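Benzyl alcohol dehydrogenase (Acinetobacter calcoaceticus, PDB 1F8F) catalyses the NAD-dependent oxidation of benzyl alcohol and probably related aromatic alcohols to aldehydes, as a tetrameric zinc-containing alcohol dehydrogenase with a Rossmann-fold coenzyme domain. Local coordinates at residues K187-S192 / V259-E264; L282-V287 / G308-G313. All blocks are in the same frame, centred on the assembly; numbering follows the deposited sequence.

Both contacts belong to the Rossmann-fold coenzyme domain and reach the same parallel sheet through the neighbouring strands 259-264 and 283-287, whose backbones meet at Ala262, Lys284 and Ala286. Contact 1 lies where the central strands 193-197 and 259-264 begin and is partly buried: a turn-containing loop packs, with backbone and side chains alike, around one aromatic ring by van der Waals and CH-pi contacts. Contact 2 is mostly buried and pairs the last two strands of the sheet within this chain by main-chain hydrogen bonds, with side chains secondary. Each also lies near another subunit: the loop of contact 1 meets a second copy, while strand 310-313 of contact 2 carries the sheet across to a third.

Contact 1 (K187-S192 / V259-E264); sequences KVTPAS and VNFALE
The ring of Phe261 rests on Val188 where the loop between helix 174-186 and the first strand of the Rossmann fold, 193-197, passes the start of the neighbouring fourth strand, 259-264. The main interaction is a CH-pi contact: Val188 CA sits 3.9 Å from the centroid of the Phe261 ring, only 9° off its normal. Over the same face, Val188 CG2, the branch beside the backbone N, approaches Phe261 CG at 3.8 Å. The two side chains slide past each other in opposite directions, and Leu186 at the end of the helix adds another apolar neighbour to the phenyl group.

Hydroxyl groups gather elsewhere around the ring. Thr189 OG1 comes in at the edge, near the ring plane, 3.8 Å from Phe261 CE2, and its side chain crosses that of Phe261 at about a right angle. Ser192 brings CB to the edge in plane, while its OG stands obliquely, 3.7 Å from Phe261 CE2. Ser192 CB also lies 3.4 Å from Asn260 OD1, a van der Waals contact; the backbone N of Asn260 is bonded to Ser193 OG.

Hydrogen bonding within the loop fixes its shape. Thr189 to Ser192 form a type II beta turn closed by Ser192 N to Thr189 O at 3.2 Å, and Ala191 O in this turn accepts a bond from Arg330 of the second subunit. With chi1 at 63°, the Ser192 hydroxyl folds back over its own turn: OG donates to a lone pair of Thr189 O at 2.7 Å, in the carbonyl plane, with a C=O...OG angle of 139°.

Contact 2 (L282-V287 / G308-G313); sequences LGKIAV and GKTILG
Ile285 sits between Thr310 and Leu312 and bonds to both, the standard pattern of parallel strands, here 283-287 and 310-313 with their axes 20° apart. Thr310 N to Gly283 O, Ile285 N to Thr310 O and Leu312 N to Ile285 O each measure 3.0 Å and are nearly straight. Val287 N to Leu312 O, at 2.7 Å, is the shortest of the four.

Side chains follow the same register. Lys284 CG lies alongside Thr310 CB at 4.0 Å, and on the opposite face Ile285 CG2 lies alongside Ile311 CG1 at 4.1 Å, both isoleucines packing on Val276 of helix 269-277. The chi1 of 65° in Leu312 swings its side chain back over the neighbouring strand, with CD2 3.7 Å from Ile285 O.

Where the strands begin, a water bridges them. It is 3.1 Å from Gly283 O, 2.9 Å from Gly308 O and 2.6 Å from Thr310 OG1. Gly308 ends helix 301-306 in a Schellman motif, leading the chain into its strand, and Lys309 stretches away to a salt bridge with Asp303 of that helix.

Strand 310-313 is the last of the sheet within this chain, but Thr310, Ile311 and Leu312 pair antiparallel with a strand of the third subunit, so the sheet continues across the interface, as in other dehydrogenases of this family. The polar backbone of strand 310-313 is thus engaged on both flanks, by main-chain pairing with 283-287 on one and with the third subunit's strand on the other, and side-chain packing adds to both joins.

Contact 1 (K187-S192 / V259-E264)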
loop_
_atom_site.group_PDB
_atom_site.type_symbol
_atom_site.label_atom_id
_atom_site.label_comp_id
_atom_site.label_asym_id
_atom_site.label_seq_id
_atom_site.Cartn_x
_atom_site.Cartn_y
_atom_site.Cartn_z
ATOM N N LYS A 187 -2.856 -3.851 -10.131
ATOM C CA LYS A 187 -2.095 -4.905 -9.532
ATOM C C LYS A 187 -2.873 -6.231 -9.372
ATOM O O LYS A 187 -3.058 -6.630 -8.201
ATOM C CB LYS A 187 -1.452 -4.629 -8.188
ATOM C CG LYS A 187 -0.550 -3.428 -8.051
ATOM C CD LYS A 187 -0.354 -3.115 -6.564
ATOM C CE LYS A 187 0.163 -1.731 -6.346
ATOM N NZ LYS A 187 1.316 -1.269 -7.165
ATOM N N VAL A 188 -3.271 -6.909 -10.442
ATOM C CA VAL A 188 -3.993 -8.148 -10.333
ATOM C C VAL A 188 -3.283 -9.151 -9.426
ATOM O O VAL A 188 -2.070 -9.363 -9.556
ATOM C CB VAL A 188 -4.198 -8.659 -11.783
ATOM C CG1 VAL A 188 -4.841 -10.016 -11.898
ATOM C CG2 VAL A 188 -5.032 -7.582 -12.493
ATOM N N THR A 189 -4.044 -9.841 -8.569
ATOM C CA THR A 189 -3.478 -10.803 -7.616
ATOM C C THR A 189 -3.761 -12.244 -7.978
ATOM O O THR A 189 -4.695 -12.647 -8.712
ATOM C CB THR A 189 -4.091 -10.521 -6.207
ATOM O OG1 THR A 189 -5.531 -10.540 -6.279
ATOM C CG2 THR A 189 -3.717 -9.182 -5.619
ATOM N N PRO A 190 -2.915 -13.163 -7.477
ATOM C CA PRO A 190 -3.034 -14.580 -7.771
ATOM C C PRO A 190 -4.396 -15.136 -7.397
ATOM O O PRO A 190 -4.947 -14.743 -6.397
ATOM C CB PRO A 190 -1.928 -15.215 -6.900
ATOM C CG PRO A 190 -0.876 -14.142 -6.878
ATOM C CD PRO A 190 -1.660 -12.837 -6.726
ATOM N N ALA A 191 -5.032 -15.955 -8.264
ATOM C CA ALA A 191 -6.295 -16.586 -8.056
ATOM C C ALA A 191 -7.500 -15.653 -8.289
ATOM O O ALA A 191 -8.616 -16.193 -8.175
ATOM C CB ALA A 191 -6.466 -17.265 -6.701
ATOM N N SER A 192 -7.329 -14.434 -8.707
ATOM C CA SER A 192 -8.434 -13.520 -8.965
ATOM C C SER A 192 -9.066 -13.633 -10.367
ATOM O O SER A 192 -8.638 -14.401 -11.236
ATOM C CB SER A 192 -7.969 -12.049 -8.816
ATOM O OG SER A 192 -6.944 -11.694 -9.805
ATOM N N VAL A 259 -16.539 -9.237 -11.437
ATOM C CA VAL A 259 -15.101 -9.447 -11.562
ATOM C C VAL A 259 -14.269 -8.612 -10.593
ATOM O O VAL A 259 -14.729 -7.538 -10.115
ATOM C CB VAL A 259 -14.877 -9.143 -13.083
ATOM C CG1 VAL A 259 -14.832 -7.651 -13.390
ATOM C CG2 VAL A 259 -13.552 -9.746 -13.594
ATOM N N ASN A 260 -13.100 -9.071 -10.126
ATOM C CA ASN A 260 -12.265 -8.356 -9.181
ATOM C C ASN A 260 -11.522 -7.178 -9.807
ATOM O O ASN A 260 -11.340 -6.114 -9.214
ATOM C CB ASN A 260 -11.221 -9.266 -8.564
ATOM C CG ASN A 260 -11.748 -10.436 -7.768
ATOM O OD1 ASN A 260 -11.179 -11.509 -8.016
ATOM N ND2 ASN A 260 -12.731 -10.297 -6.847
ATOM N N PHE A 261 -11.069 -7.388 -11.066
ATOM C CA PHE A 261 -10.304 -6.399 -11.783
ATOM C C PHE A 261 -10.732 -6.172 -13.233
ATOM O O PHE A 261 -11.037 -7.154 -13.890
ATOM C CB PHE A 261 -8.810 -6.765 -11.779
ATOM C CG PHE A 261 -8.157 -6.883 -10.439
ATOM C CD1 PHE A 261 -7.594 -5.801 -9.798
ATOM C CD2 PHE A 261 -8.109 -8.107 -9.782
ATOM C CE1 PHE A 261 -7.012 -5.907 -8.512
ATOM C CE2 PHE A 261 -7.545 -8.263 -8.547
ATOM C CZ PHE A 261 -6.971 -7.161 -7.920
ATOM N N ALA A 262 -10.751 -4.906 -13.722
ATOM C CA ALA A 262 -11.091 -4.714 -15.118
ATOM C C ALA A 262 -10.363 -3.617 -15.859
ATOM O O ALA A 262 -9.861 -2.651 -15.285
ATOM C CB ALA A 262 -12.599 -4.513 -15.193
ATOM N N LEU A 263 -10.369 -3.733 -17.187
ATOM C CA LEU A 263 -9.775 -2.774 -18.092
ATOM C C LEU A 263 -10.764 -2.313 -19.163
ATOM O O LEU A 263 -11.237 -3.126 -19.972
ATOM C CB LEU A 263 -8.499 -3.228 -18.788
ATOM C CG LEU A 263 -7.681 -2.342 -19.684
ATOM C CD1 LEU A 263 -6.657 -1.484 -18.955
ATOM C CD2 LEU A 263 -6.909 -3.078 -20.784
ATOM N N GLU A 264 -10.879 -0.983 -19.287
ATOM C CA GLU A 264 -11.718 -0.384 -20.339
ATOM C C GLU A 264 -10.764 0.106 -21.439
ATOM O O GLU A 264 -10.022 1.036 -21.149
ATOM C CB GLU A 264 -12.548 0.826 -19.880
ATOM C CG GLU A 264 -13.874 0.993 -20.653
ATOM C CD GLU A 264 -13.619 1.080 -22.160
ATOM O OE1 GLU A 264 -13.102 2.134 -22.601
ATOM O OE2 GLU A 264 -13.841 0.089 -22.880
#

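Contact 2 (L282-V287 / G308-G313)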
loop_
_atom_site.group_PDB
_atom_site.type_symbol
_atom_site.label_atom_id
_atom_site.label_comp_id
_atom_site.label_asym_id
_atom_site.label_seq_id
_atom_site.Cartn_x
_atom_site.Cartn_y
_atom_site.Cartn_z
ATOM N N LEU A 282 -15.909 -4.469 -4.009
ATOM C CA LEU A 282 -14.532 -4.014 -3.911
ATOM C C LEU A 282 -13.706 -4.153 -5.188
ATOM O O LEU A 282 -12.484 -3.918 -5.191
ATOM C CB LEU A 282 -13.746 -4.537 -2.706
ATOM C CG LEU A 282 -14.234 -4.045 -1.339
ATOM C CD1 LEU A 282 -13.575 -4.901 -0.242
ATOM C CD2 LEU A 282 -13.839 -2.594 -1.108
ATOM N N GLY A 283 -14.417 -4.279 -6.320
ATOM C CA GLY A 283 -13.752 -4.347 -7.624
ATOM C C GLY A 283 -13.163 -3.036 -8.089
ATOM O O GLY A 283 -13.513 -1.928 -7.615
ATOM N N LYS A 284 -12.241 -3.112 -9.054
ATOM C CA LYS A 284 -11.535 -1.976 -9.596
ATOM C C LYS A 284 -11.501 -1.969 -11.121
ATOM O O LYS A 284 -11.004 -2.933 -11.684
ATOM C CB LYS A 284 -10.096 -1.871 -9.041
ATOM C CG LYS A 284 -9.963 -1.882 -7.532
ATOM C CD LYS A 284 -8.511 -1.667 -7.069
ATOM C CE LYS A 284 -8.519 -2.020 -5.585
ATOM N NZ LYS A 284 -7.327 -1.649 -4.798
ATOM N N ILE A 285 -11.776 -0.806 -11.766
ATOM C CA ILE A 285 -11.718 -0.778 -13.219
ATOM C C ILE A 285 -10.764 0.319 -13.663
ATOM O O ILE A 285 -10.907 1.473 -13.228
ATOM C CB ILE A 285 -13.105 -0.602 -13.899
ATOM C CG1 ILE A 285 -12.934 -0.738 -15.444
ATOM C CG2 ILE A 285 -13.788 0.696 -13.543
ATOM C CD1 ILE A 285 -14.203 -0.977 -16.255
ATOM N N ALA A 286 -9.745 0.027 -14.447
ATOM C CA ALA A 286 -8.779 0.979 -14.950
ATOM C C ALA A 286 -9.214 1.532 -16.322
ATOM O O ALA A 286 -9.473 0.706 -17.188
ATOM C CB ALA A 286 -7.372 0.370 -15.094
ATOM N N VAL A 287 -9.165 2.850 -16.578
ATOM C CA VAL A 287 -9.599 3.422 -17.818
ATOM C C VAL A 287 -8.469 3.805 -18.752
ATOM O O VAL A 287 -7.793 4.773 -18.434
ATOM C CB VAL A 287 -10.499 4.667 -17.543
ATOM C CG1 VAL A 287 -10.982 5.335 -18.821
ATOM C CG2 VAL A 287 -11.785 4.281 -16.772
ATOM N N GLY A 308 -18.328 -0.471 -2.805
ATOM C CA GLY A 308 -16.985 0.050 -2.526
ATOM C C GLY A 308 -16.036 0.038 -3.735
ATOM O O GLY A 308 -14.812 -0.213 -3.674
ATOM N N LYS A 309 -16.677 0.249 -4.877
ATOM C CA LYS A 309 -16.005 0.212 -6.158
ATOM C C LYS A 309 -15.047 1.349 -6.434
ATOM O O LYS A 309 -15.230 2.538 -6.135
ATOM C CB LYS A 309 -17.119 0.102 -7.235
ATOM C CG LYS A 309 -17.844 -1.245 -7.239
ATOM C CD LYS A 309 -18.867 -1.334 -8.416
ATOM C CE LYS A 309 -19.642 -2.627 -8.199
ATOM N NZ LYS A 309 -20.768 -2.845 -9.157
ATOM N N THR A 310 -13.976 1.051 -7.157
ATOM C CA THR A 310 -13.003 2.027 -7.611
ATOM C C THR A 310 -12.901 2.202 -9.138
ATOM O O THR A 310 -12.833 1.293 -9.968
ATOM C CB THR A 310 -11.599 1.779 -7.055
ATOM O OG1 THR A 310 -11.660 1.477 -5.681
ATOM C CG2 THR A 310 -10.797 3.048 -7.292
ATOM N N ILE A 311 -12.930 3.461 -9.540
ATOM C CA ILE A 311 -12.821 3.792 -10.971
ATOM C C ILE A 311 -11.514 4.583 -11.138
ATOM O O ILE A 311 -11.423 5.644 -10.499
ATOM C CB ILE A 311 -13.998 4.614 -11.482
ATOM C CG1 ILE A 311 -15.384 3.987 -11.686
ATOM C CG2 ILE A 311 -13.727 5.086 -12.895
ATOM C CD1 ILE A 311 -16.398 5.147 -11.913
ATOM N N LEU A 312 -10.513 4.168 -11.910
ATOM C CA LEU A 312 -9.285 4.907 -12.067
ATOM C C LEU A 312 -8.653 5.120 -13.456
ATOM O O LEU A 312 -8.526 4.244 -14.297
ATOM C CB LEU A 312 -8.092 4.399 -11.226
ATOM C CG LEU A 312 -7.471 3.048 -11.453
ATOM C CD1 LEU A 312 -6.036 2.911 -11.004
ATOM C CD2 LEU A 312 -8.317 2.020 -10.680
ATOM N N GLY A 313 -8.164 6.376 -13.636
ATOM C CA GLY A 313 -7.553 6.754 -14.904
ATOM C C GLY A 313 -6.120 6.316 -15.113
ATOM O O GLY A 313 -5.338 6.584 -14.170
HETATM O O HOH W 1 -12.288 -0.962 -4.953
#